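Local coordinates for protein SAM-dependent methyltransferase (Anabaena variabilis ATCC 29413, PDB 3GGD) that probably transfers methyl groups from S-adenosyl-L-methionine to an acceptor substrate, and binds the product cofactor S-adenosyl-L-homocysteine in a Rossmann-like methyltransferase domain, at residues T132-I137 and G197-E202; Y160-G165 and P235-A240; I8-I13 and G193-I198; I13-A18 and H136-K141. All coordinates share one frame; numbering follows the deposited sequence. Where two conformers were deposited one is given.

Contact 1 (T132-I137 and G197-E202); sequences TGFHHI and GIFTAE. With SAH (S-adenosyl-L-homocysteine), chain E.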
# COMPACT_ATOMS: atom_id res chain seq x y z
N THR A 132 2.14 1.09 -0.88
CA THR A 132 1.23 1.46 -1.94
C THR A 132 -0.22 1.31 -1.54
O THR A 132 -1.01 0.65 -2.21
CB THR A 132 1.58 0.80 -3.28
OG1 THR A 132 1.78 -0.62 -3.12
CG2 THR A 132 2.87 1.48 -3.87
N GLY A 133 -0.59 1.95 -0.44
CA GLY A 133 -1.98 1.94 -0.00
C GLY A 133 -2.72 3.22 -0.30
O GLY A 133 -3.93 3.27 -0.12
N PHE A 134 -2.04 4.25 -0.83
CA PHE A 134 -2.68 5.57 -0.98
C PHE A 134 -2.80 6.10 -2.42
O PHE A 134 -3.80 6.75 -2.77
CB PHE A 134 -1.86 6.58 -0.16
CG PHE A 134 -2.68 7.45 0.79
CD1 PHE A 134 -3.79 8.13 0.38
CD2 PHE A 134 -2.24 7.66 2.09
CE1 PHE A 134 -4.50 8.95 1.25
CE2 PHE A 134 -2.96 8.48 2.98
CZ PHE A 134 -4.10 9.11 2.54
N HIS A 135 -1.78 5.84 -3.24
CA HIS A 135 -1.67 6.52 -4.54
C HIS A 135 -2.84 6.18 -5.46
O HIS A 135 -3.28 7.03 -6.24
CB HIS A 135 -0.35 6.18 -5.21
CG HIS A 135 -0.33 4.78 -5.77
ND1 HIS A 135 -0.73 4.49 -7.05
CD2 HIS A 135 -0.01 3.60 -5.19
CE1 HIS A 135 -0.64 3.18 -7.25
NE2 HIS A 135 -0.22 2.62 -6.13
N HIS A 136 -3.39 4.97 -5.35
CA HIS A 136 -4.51 4.57 -6.20
C HIS A 136 -5.88 5.04 -5.68
O HIS A 136 -6.89 4.88 -6.39
CB HIS A 136 -4.53 3.04 -6.35
CG HIS A 136 -4.53 2.34 -5.04
ND1 HIS A 136 -5.67 2.21 -4.27
CD2 HIS A 136 -3.52 1.76 -4.35
CE1 HIS A 136 -5.35 1.57 -3.16
NE2 HIS A 136 -4.06 1.30 -3.18
N ILE A 137 -5.93 5.57 -4.46
CA ILE A 137 -7.20 6.04 -3.91
C ILE A 137 -7.66 7.30 -4.64
O ILE A 137 -6.90 8.26 -4.80
CB ILE A 137 -7.11 6.30 -2.37
CG1 ILE A 137 -6.71 5.02 -1.61
CG2 ILE A 137 -8.44 6.88 -1.81
CD1 ILE A 137 -7.80 3.93 -1.46
N GLY A 197 -1.91 6.24 -9.21
CA GLY A 197 -1.90 7.69 -9.05
C GLY A 197 -0.60 8.16 -8.44
O GLY A 197 0.43 7.45 -8.51
N ILE A 198 -0.65 9.35 -7.83
CA ILE A 198 0.52 10.09 -7.32
C ILE A 198 0.34 10.50 -5.85
O ILE A 198 -0.69 11.07 -5.53
CB ILE A 198 0.70 11.39 -8.17
CG1 ILE A 198 0.83 11.08 -9.67
CG2 ILE A 198 1.92 12.22 -7.69
CD1 ILE A 198 0.46 12.27 -10.60
N PHE A 199 1.32 10.24 -4.97
CA PHE A 199 1.28 10.71 -3.60
C PHE A 199 2.60 11.43 -3.32
O PHE A 199 3.68 10.91 -3.62
CB PHE A 199 1.05 9.55 -2.62
CG PHE A 199 0.65 9.99 -1.26
CD1 PHE A 199 1.61 10.25 -0.29
CD2 PHE A 199 -0.67 10.18 -0.94
CE1 PHE A 199 1.26 10.67 0.96
CE2 PHE A 199 -1.06 10.61 0.32
CZ PHE A 199 -0.09 10.84 1.28
N THR A 200 2.52 12.63 -2.75
CA THR A 200 3.67 13.51 -2.57
C THR A 200 3.85 14.04 -1.14
O THR A 200 2.97 13.88 -0.26
CB THR A 200 3.51 14.75 -3.45
OG1 THR A 200 2.47 15.56 -2.89
CG2 THR A 200 3.12 14.39 -4.92
N ALA A 201 4.97 14.72 -0.92
CA ALA A 201 5.24 15.40 0.34
C ALA A 201 4.11 16.38 0.60
O ALA A 201 3.70 16.59 1.74
CB ALA A 201 6.60 16.17 0.29
N GLU A 202 3.61 17.01 -0.45
CA GLU A 202 2.52 17.98 -0.26
C GLU A 202 1.23 17.27 0.18
O GLU A 202 0.43 17.87 0.87
CB GLU A 202 2.28 18.82 -1.51
CG GLU A 202 3.42 19.79 -1.85
CD GLU A 202 4.73 19.07 -2.33
OE1 GLU A 202 4.69 17.91 -2.87
OE2 GLU A 202 5.82 19.68 -2.12
N SAH E . 0.71 -3.51 0.57
CA SAH E . 0.51 -4.67 -0.34
CB SAH E . -0.61 -4.45 -1.38
CG SAH E . -0.53 -3.23 -2.32
SD SAH E . -1.86 -3.20 -3.54
C SAH E . 1.80 -5.05 -1.05
O SAH E . 1.93 -6.20 -1.53
OXT SAH E . 2.70 -4.23 -1.19
C5' SAH E . -3.02 -2.13 -2.73
C4' SAH E . -3.84 -2.85 -1.63
O4' SAH E . -4.74 -1.91 -0.99
C3' SAH E . -4.75 -4.01 -2.08
O3' SAH E . -4.52 -5.20 -1.35
C2' SAH E . -6.16 -3.51 -1.80
O2' SAH E . -7.16 -4.53 -1.60
C1' SAH E . -5.94 -2.57 -0.63
N9 SAH E . -7.03 -1.61 -0.43
C8 SAH E . -7.65 -0.92 -1.43
N7 SAH E . -8.58 -0.10 -0.90
C5 SAH E . -8.56 -0.29 0.45
C6 SAH E . -9.33 0.23 1.57
N6 SAH E . -10.31 1.12 1.26
N1 SAH E . -9.08 -0.19 2.82
C2 SAH E . -8.10 -1.12 3.05
N3 SAH E . -7.38 -1.63 2.05
C4 SAH E . -7.57 -1.29 0.77
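Phe-134 offers one ring face to Phe-199, whose CE2 lies over the centre of that ring, 3.5 Å above its plane. The two planes meet obliquely, 31° apart. Phe-199 reaches this place with CG anti to its backbone N (chi1 -165°). An alanine in place of Phe-134 would take away the ring beneath Phe-199 CE2 and is likely to open a gap between the two loops. The polar half of the contact is a hydrogen bond from Gly-197 N to His-135 ND1, 3.0 Å long and practically straight at 179°, with the donor in the imidazole plane; ND1 therefore acts as acceptor, which should help to set the rotation of the ring. A side chain on Gly-197 would run into His-135 O. Within the type I turn from Phe-134 to Ile-137, His-136 places NE2 3.6 Å from C5' of S-adenosyl-L-homocysteine and donates a weak hydrogen bond to Thr-132 O. The contact joins the loop that follows strand 127-131 to the approach to helix 201-207, with Phe-134 packed on Leu-145 and Leu-149 of helix 142-153 and Phe-199 lying against Leu-161 of strand 158-164 and Phe-238 of strand 237-244.

Contact 2 (Y160-G165 and P235-A240); sequences YLIELG and PPAFWA. With EDO (1,2-ethanediol), chain R.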
# COMPACT_ATOMS: atom_id res chain seq x y z
N TYR A 160 5.34 4.25 8.45
CA TYR A 160 6.16 4.30 7.26
C TYR A 160 5.22 4.00 6.09
O TYR A 160 4.49 3.01 6.12
CB TYR A 160 7.24 3.22 7.26
CG TYR A 160 7.99 3.12 5.91
CD1 TYR A 160 9.08 3.94 5.62
CD2 TYR A 160 7.61 2.20 4.93
CE1 TYR A 160 9.78 3.82 4.42
CE2 TYR A 160 8.30 2.08 3.72
CZ TYR A 160 9.38 2.90 3.48
OH TYR A 160 10.06 2.73 2.31
N LEU A 161 5.24 4.87 5.09
CA LEU A 161 4.52 4.60 3.85
C LEU A 161 5.43 4.85 2.63
O LEU A 161 6.32 5.70 2.66
CB LEU A 161 3.24 5.40 3.71
CG LEU A 161 3.29 6.91 3.40
CD1 LEU A 161 1.84 7.40 2.99
CD2 LEU A 161 3.82 7.69 4.57
N ILE A 162 5.22 4.02 1.60
CA ILE A 162 5.91 4.15 0.32
C ILE A 162 4.81 4.05 -0.75
O ILE A 162 3.96 3.16 -0.72
CB ILE A 162 7.07 3.13 0.17
CG1 ILE A 162 7.80 3.39 -1.17
CG2 ILE A 162 6.56 1.64 0.36
CD1 ILE A 162 9.06 2.51 -1.44
N GLU A 163 4.81 5.04 -1.63
CA GLU A 163 3.76 5.22 -2.62
C GLU A 163 4.40 5.53 -3.97
O GLU A 163 5.58 5.83 -4.05
CB GLU A 163 2.88 6.41 -2.18
CG GLU A 163 2.13 6.17 -0.87
CD GLU A 163 1.12 5.04 -0.96
OE1 GLU A 163 0.61 4.80 -2.09
OE2 GLU A 163 0.87 4.37 0.10
N LEU A 164 3.61 5.47 -5.03
CA LEU A 164 4.08 5.93 -6.33
C LEU A 164 4.05 7.43 -6.25
O LEU A 164 3.08 8.00 -5.73
CB LEU A 164 3.22 5.38 -7.47
CG LEU A 164 3.19 3.83 -7.57
CD1 LEU A 164 2.52 3.34 -8.87
CD2 LEU A 164 4.58 3.22 -7.43
N GLY A 165 5.11 8.07 -6.73
CA GLY A 165 5.28 9.49 -6.59
C GLY A 165 5.15 10.27 -7.89
O GLY A 165 4.70 9.74 -8.93
N PRO A 235 8.76 2.11 -11.27
CA PRO A 235 8.27 3.49 -11.23
C PRO A 235 8.82 4.31 -10.05
O PRO A 235 9.28 3.75 -9.04
CB PRO A 235 6.75 3.33 -11.08
CG PRO A 235 6.56 1.94 -10.50
CD PRO A 235 7.68 1.12 -11.07
N PRO A 236 8.77 5.65 -10.17
CA PRO A 236 9.29 6.50 -9.09
C PRO A 236 8.44 6.41 -7.85
O PRO A 236 7.20 6.34 -7.94
CB PRO A 236 9.26 7.90 -9.70
CG PRO A 236 8.23 7.84 -10.80
CD PRO A 236 8.26 6.43 -11.31
N ALA A 237 9.11 6.41 -6.70
CA ALA A 237 8.50 6.25 -5.38
C ALA A 237 8.66 7.52 -4.55
O ALA A 237 9.49 8.38 -4.82
CB ALA A 237 9.10 5.05 -4.64
N PHE A 238 7.80 7.64 -3.56
CA PHE A 238 7.88 8.64 -2.53
C PHE A 238 7.67 7.87 -1.24
O PHE A 238 6.74 7.05 -1.16
CB PHE A 238 6.74 9.69 -2.62
CG PHE A 238 6.59 10.50 -1.37
CD1 PHE A 238 7.44 11.53 -1.09
CD2 PHE A 238 5.64 10.17 -0.42
CE1 PHE A 238 7.35 12.25 0.06
CE2 PHE A 238 5.53 10.92 0.75
CZ PHE A 238 6.42 11.94 0.98
N TRP A 239 8.51 8.13 -0.24
CA TRP A 239 8.33 7.49 1.07
C TRP A 239 8.59 8.47 2.20
O TRP A 239 9.33 9.47 2.04
CB TRP A 239 9.22 6.22 1.24
CG TRP A 239 10.67 6.48 1.25
CD1 TRP A 239 11.50 6.42 0.17
CD2 TRP A 239 11.50 6.85 2.36
NE1 TRP A 239 12.78 6.72 0.53
CE2 TRP A 239 12.82 6.98 1.87
CE3 TRP A 239 11.26 7.07 3.72
CZ2 TRP A 239 13.90 7.34 2.68
CZ3 TRP A 239 12.33 7.43 4.53
CH2 TRP A 239 13.64 7.54 4.01
N ALA A 240 7.95 8.18 3.34
CA ALA A 240 8.10 8.99 4.53
C ALA A 240 7.82 8.18 5.80
O ALA A 240 7.09 7.17 5.78
CB ALA A 240 7.15 10.26 4.47
C1 EDO R . 16.08 8.80 -1.00
O1 EDO R . 15.84 9.86 -1.92
C2 EDO R . 15.46 7.56 -1.64
O2 EDO R . 15.55 6.48 -0.74
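Both carboxylate oxygens of Glu-163 are gripped by backbone N-H groups of the 132-137 loop: OE1 takes those of Phe-134 and His-135, OE2 that of Gly-133. The side chain gets there bent at chi2 (-65°), which leads its end off from the neighbouring strand while its backbone pairs with Phe-238. That pairing holds the shortest bond between the strands, Glu-163 N to Phe-238 O at 2.8 Å, answered by Phe-238 N to Glu-163 O. Leu-161 and Ala-240 form the next hydrogen-bonded antiparallel pair, and Ile-162 with Trp-239 is the non-hydrogen-bonded pair between them, CA atoms 4.2 Å apart. The ladder ends with Gly-165 N to Pro-236 O, 3.0 Å, where the donor stands above the carbonyl plane.

Glu-163, Leu-161, Phe-238 and Ala-240 share one face of the sheet. On the other, Ile-162 CB meets Trp-239 CB at 3.9 Å, and Tyr-160 CE1 comes to 3.6 Å from Trp-239 CE3, the two rings inclined by 33°. Tyr-160 OH continues to Asp-46 and Arg-49, and Arg-49 also makes a cation-pi contact with Trp-239. At the edge of the indole, NE1 donates to O2 of a 1,2-ethanediol, probably from the crystallisation liquor, 3.1 Å away. Near the end of strand 158-164, Leu-164 CD2 touches Pro-235 CG. Strand 237-244 is the antiparallel strand inserted next to 158-164, as in class I methyltransferases, and it lies between 158-164 and 211-217, while strand 127-131 flanks 158-164 on its other side.

Contact 3 (I8-I13 and G193-I198); sequences IKKPDI and GIRPGI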
# COMPACT_ATOMS: atom_id res chain seq x y z
N ILE A 8 -5.39 13.59 -13.93
CA ILE A 8 -6.63 14.05 -13.29
C ILE A 8 -7.78 13.02 -13.47
O ILE A 8 -8.14 12.33 -12.50
CB ILE A 8 -7.07 15.46 -13.81
N LYS A 9 -8.32 12.92 -14.68
CA LYS A 9 -9.49 12.06 -14.97
C LYS A 9 -9.25 10.58 -14.58
O LYS A 9 -8.14 10.04 -14.75
CB LYS A 9 -9.89 12.17 -16.45
N LYS A 10 -10.27 9.94 -14.00
CA LYS A 10 -10.21 8.54 -13.57
C LYS A 10 -11.62 7.92 -13.64
O LYS A 10 -12.62 8.64 -13.54
CB LYS A 10 -9.71 8.43 -12.12
CG LYS A 10 -8.41 9.18 -11.77
CD LYS A 10 -7.11 8.42 -12.13
CE LYS A 10 -5.88 9.12 -11.49
NZ LYS A 10 -4.57 8.38 -11.60
N PRO A 11 -11.71 6.58 -13.83
CA PRO A 11 -13.05 5.97 -13.75
C PRO A 11 -13.61 6.09 -12.32
O PRO A 11 -12.85 5.98 -11.34
CB PRO A 11 -12.81 4.49 -14.12
CG PRO A 11 -11.45 4.43 -14.72
CD PRO A 11 -10.67 5.58 -14.12
N ASP A 12 -14.91 6.36 -12.21
CA ASP A 12 -15.56 6.48 -10.90
C ASP A 12 -15.87 5.05 -10.42
O ASP A 12 -16.56 4.31 -11.10
CB ASP A 12 -16.84 7.33 -11.02
CG ASP A 12 -17.45 7.68 -9.66
OD1 ASP A 12 -16.82 7.43 -8.60
OD2 ASP A 12 -18.59 8.20 -9.65
N ILE A 13 -15.35 4.65 -9.26
CA ILE A 13 -15.52 3.28 -8.80
C ILE A 13 -15.94 3.21 -7.34
O ILE A 13 -15.80 4.16 -6.59
CB ILE A 13 -14.20 2.45 -8.91
CG1 ILE A 13 -13.05 3.18 -8.23
CG2 ILE A 13 -13.84 2.18 -10.34
CD1 ILE A 13 -11.77 2.29 -8.03
N GLY A 193 -11.18 -1.00 -13.16
CA GLY A 193 -11.41 0.45 -12.98
C GLY A 193 -10.40 1.11 -12.03
O GLY A 193 -10.41 2.34 -11.86
N ILE A 194 -9.53 0.32 -11.41
CA ILE A 194 -8.45 0.84 -10.54
C ILE A 194 -7.38 1.48 -11.41
O ILE A 194 -7.10 1.01 -12.54
CB ILE A 194 -7.83 -0.32 -9.71
CG1 ILE A 194 -8.91 -0.93 -8.77
CG2 ILE A 194 -6.58 0.14 -8.91
CD1 ILE A 194 -8.66 -2.40 -8.36
N ARG A 195 -6.81 2.59 -10.92
CA ARG A 195 -5.78 3.33 -11.63
C ARG A 195 -4.66 3.70 -10.68
O ARG A 195 -4.90 4.03 -9.52
CB ARG A 195 -6.31 4.63 -12.24
CG ARG A 195 -7.39 4.43 -13.29
CD ARG A 195 -6.80 3.86 -14.56
NE ARG A 195 -7.82 3.65 -15.62
CZ ARG A 195 -8.54 2.55 -15.80
NH1 ARG A 195 -8.41 1.48 -15.02
NH2 ARG A 195 -9.38 2.50 -16.79
N PRO A 196 -3.42 3.67 -11.17
CA PRO A 196 -2.32 4.15 -10.35
C PRO A 196 -2.44 5.66 -10.28
O PRO A 196 -2.98 6.28 -11.21
CB PRO A 196 -1.08 3.75 -11.16
CG PRO A 196 -1.53 3.75 -12.56
CD PRO A 196 -2.98 3.30 -12.53
N GLY A 197 -1.91 6.24 -9.21
CA GLY A 197 -1.90 7.69 -9.05
C GLY A 197 -0.60 8.16 -8.44
O GLY A 197 0.43 7.45 -8.51
N ILE A 198 -0.65 9.35 -7.83
CA ILE A 198 0.52 10.09 -7.32
C ILE A 198 0.34 10.50 -5.85
O ILE A 198 -0.69 11.07 -5.53
CB ILE A 198 0.70 11.39 -8.17
CG1 ILE A 198 0.83 11.08 -9.67
CG2 ILE A 198 1.92 12.22 -7.69
CD1 ILE A 198 0.46 12.27 -10.60
O HOH W 1 -10.19 4.85 -10.31
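Pro-11 lies over one face of the Arg-195 guanidinium, its CG 3.4 Å above the plane and toward the edge of the group, and the proline lies roughly perpendicular to the arginine chain. CG of the proline is closest to NH2, at 3.5 Å, while its CD rests on Arg-195 CG. The arginine bends at chi2 (-71°), which folds its guanidinium back over its own backbone, where NH1 donates to Ile-194 O at 2.8 Å; this acceptor lies in the guanidinium plane, though NH1 itself stands above the carbonyl plane of Ile-194, and NH1 also bonds to Met-190 O. Lys-10 runs antiparallel to the aliphatic part of Arg-195, with CD 3.9 Å from Arg-195 CB, and carries its NZ to 2.7 Å from Pro-196 O. Farther along, Ile-13 CG2 meets Gly-193 O at 3.8 Å. Gly-193 has a positive phi (87°), and a side chain there would strike Ile-13. A water lies within hydrogen-bonding distance of both Pro-11 O and Gly-193 O. A leucine in place of Arg-195 would remove the flat group under Pro-11 and would probably leave the carbonyls of Ile-194 and Met-190 without their shared donor. The contact lays the segment before helix 15-29 on the loop between helices 184-190 and 201-207. Apolar contacts, the Lys-10 NZ approach and the water hold it, while the guanidinium's NH1 bonds stay on its own side.

Contact 4 (I13-A18 and H136-K141); sequences INVADA and HIPVEK. With SAH (S-adenosyl-L-homocysteine), chain E.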
# COMPACT_ATOMS: atom_id res chain seq x y z
N ILE A 13 -15.35 4.65 -9.26
CA ILE A 13 -15.52 3.28 -8.80
C ILE A 13 -15.94 3.21 -7.34
O ILE A 13 -15.80 4.16 -6.59
CB ILE A 13 -14.20 2.45 -8.91
CG1 ILE A 13 -13.05 3.18 -8.23
CG2 ILE A 13 -13.84 2.18 -10.34
CD1 ILE A 13 -11.77 2.29 -8.03
N ASN A 14 -16.46 2.05 -6.98
CA ASN A 14 -16.61 1.67 -5.60
C ASN A 14 -15.31 0.96 -5.29
O ASN A 14 -15.06 -0.14 -5.80
CB ASN A 14 -17.80 0.74 -5.41
CG ASN A 14 -18.00 0.38 -3.97
OD1 ASN A 14 -17.13 -0.22 -3.33
ND2 ASN A 14 -19.16 0.77 -3.42
N VAL A 15 -14.47 1.61 -4.48
CA VAL A 15 -13.13 1.14 -4.23
C VAL A 15 -13.11 -0.28 -3.62
O VAL A 15 -12.34 -1.13 -4.08
CB VAL A 15 -12.35 2.17 -3.33
CG1 VAL A 15 -11.00 1.58 -2.81
CG2 VAL A 15 -12.17 3.51 -4.09
N ALA A 16 -13.94 -0.52 -2.59
CA ALA A 16 -14.00 -1.84 -1.92
C ALA A 16 -14.36 -2.93 -2.92
O ALA A 16 -13.68 -3.94 -3.00
CB ALA A 16 -15.03 -1.81 -0.74
N ASP A 17 -15.41 -2.69 -3.70
CA ASP A 17 -15.86 -3.64 -4.71
C ASP A 17 -14.83 -3.93 -5.80
O ASP A 17 -14.62 -5.09 -6.20
CB ASP A 17 -17.14 -3.11 -5.37
CG ASP A 17 -18.37 -3.17 -4.46
OD1 ASP A 17 -18.30 -3.74 -3.34
OD2 ASP A 17 -19.42 -2.65 -4.89
N ALA A 18 -14.18 -2.87 -6.29
CA ALA A 18 -13.22 -3.02 -7.39
C ALA A 18 -12.05 -3.91 -6.96
O ALA A 18 -11.64 -4.85 -7.68
CB ALA A 18 -12.74 -1.65 -7.86
N HIS A 136 -3.39 4.97 -5.35
CA HIS A 136 -4.51 4.57 -6.20
C HIS A 136 -5.88 5.04 -5.68
O HIS A 136 -6.89 4.88 -6.39
CB HIS A 136 -4.53 3.04 -6.35
CG HIS A 136 -4.53 2.34 -5.04
ND1 HIS A 136 -5.67 2.21 -4.27
CD2 HIS A 136 -3.52 1.76 -4.35
CE1 HIS A 136 -5.35 1.57 -3.16
NE2 HIS A 136 -4.06 1.30 -3.18
N ILE A 137 -5.93 5.57 -4.46
CA ILE A 137 -7.20 6.04 -3.91
C ILE A 137 -7.66 7.30 -4.64
O ILE A 137 -6.90 8.26 -4.80
CB ILE A 137 -7.11 6.30 -2.37
CG1 ILE A 137 -6.71 5.02 -1.61
CG2 ILE A 137 -8.44 6.88 -1.81
CD1 ILE A 137 -7.80 3.93 -1.46
N PRO A 138 -8.91 7.30 -5.13
CA PRO A 138 -9.40 8.53 -5.74
C PRO A 138 -9.20 9.72 -4.79
O PRO A 138 -9.44 9.60 -3.59
CB PRO A 138 -10.89 8.25 -5.96
CG PRO A 138 -10.92 6.76 -6.12
CD PRO A 138 -9.94 6.25 -5.15
N VAL A 139 -8.77 10.85 -5.35
CA VAL A 139 -8.40 12.03 -4.57
C VAL A 139 -9.51 12.49 -3.64
O VAL A 139 -9.25 12.81 -2.47
CB VAL A 139 -7.90 13.17 -5.50
CG1 VAL A 139 -7.79 14.52 -4.75
CG2 VAL A 139 -6.54 12.74 -6.06
N GLU A 140 -10.75 12.44 -4.11
CA GLU A 140 -11.89 12.85 -3.30
C GLU A 140 -12.22 11.91 -2.12
O GLU A 140 -13.02 12.25 -1.28
CB GLU A 140 -13.13 13.08 -4.17
CG GLU A 140 -13.69 11.79 -4.80
CD GLU A 140 -13.02 11.34 -6.14
OE1 GLU A 140 -11.90 11.82 -6.57
OE2 GLU A 140 -13.70 10.47 -6.76
N LYS A 141 -11.58 10.74 -2.05
CA LYS A 141 -11.78 9.82 -0.95
C LYS A 141 -10.59 9.73 -0.03
O LYS A 141 -10.64 9.02 0.98
CB LYS A 141 -12.12 8.44 -1.52
CG LYS A 141 -13.54 8.48 -2.14
CD LYS A 141 -13.71 7.36 -3.10
CE LYS A 141 -15.17 7.33 -3.75
NZ LYS A 141 -15.14 6.39 -4.96
N SAH E . 0.71 -3.51 0.57
CA SAH E . 0.51 -4.67 -0.34
CB SAH E . -0.61 -4.45 -1.38
CG SAH E . -0.53 -3.23 -2.32
SD SAH E . -1.86 -3.20 -3.54
C SAH E . 1.80 -5.05 -1.05
O SAH E . 1.93 -6.20 -1.53
OXT SAH E . 2.70 -4.23 -1.19
C5' SAH E . -3.02 -2.13 -2.73
C4' SAH E . -3.84 -2.85 -1.63
O4' SAH E . -4.74 -1.91 -0.99
C3' SAH E . -4.75 -4.01 -2.08
O3' SAH E . -4.52 -5.20 -1.35
C2' SAH E . -6.16 -3.51 -1.80
O2' SAH E . -7.16 -4.53 -1.60
C1' SAH E . -5.94 -2.57 -0.63
N9 SAH E . -7.03 -1.61 -0.43
C8 SAH E . -7.65 -0.92 -1.43
N7 SAH E . -8.58 -0.10 -0.90
C5 SAH E . -8.56 -0.29 0.45
C6 SAH E . -9.33 0.23 1.57
N6 SAH E . -10.31 1.12 1.26
N1 SAH E . -9.08 -0.19 2.82
C2 SAH E . -8.10 -1.12 3.05
N3 SAH E . -7.38 -1.63 2.05
C4 SAH E . -7.57 -1.29 0.77
O HOH W 2 -14.34 7.07 -7.45
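The backbones stay well apart, Val-15 and Ile-137 having the nearest CA atoms at 7.7 Å, and side chains span the interval between the start of helix 15-29 and the 136-141 loop. Val-15 holds the middle with its two methyls facing different partners. CG2 packs on the pyrrolidine ring of Pro-138, 3.7 Å from CD, the two side chains running alongside in opposite senses. CG1, anti to the backbone N (chi1 169°), is directed instead to the cofactor, 3.5 Å from N7 of S-adenosyl-L-homocysteine, and it also touches CD1 of Ile-137. That same CD1 lies 4.1 Å from N7, and the two aliphatic groups together border this part of the adenine.

The helix is opened by Asn-14 as N-cap, its OD1 accepting from Asp-17 N at 3.0 Å. Helix 15-29 brings its first turn to the adenine in a Rossmann-like methyltransferase domain, and farther along it supplies Trp-23, whose NE1 is hydrogen-bonded to the cofactor. Across from it, the loop after strand 127-131 contributes His-136, whose ring meets that of Trp-19.

Lys-141, extended beyond CG, reaches over to the segment ahead of the helix and places NZ 2.8 Å from Ile-13 O. A water bridges the same two residues: NZ donates to it at 2.7 Å, and Ile-13 N is the other donor, at 3.2 Å.

Contacts 1 and 4 share His-136 and Ile-137 and both touch S-adenosyl-L-homocysteine, both near C5' through the shared His-136, contact 4 also at the adenine through Val-15; their centres are 12 Å apart. Contact 2 adjoins contact 1, centres 8 Å apart, and ties the cofactor-side loop to the sheet: Thr-132 N is 2.8 Å from Ile-162 O, a probable hydrogen bond, and Phe-199 O packs 3.4 Å from Phe-238 CB. Contact 3 shares Gly-197 and Ile-198 with contact 1 and Ile-13 with contact 4, running alongside both, with Arg-195 O packed 3.3 Å from His-136 CB. Contacts 2 and 4, about 19 Å apart between centres, do not touch.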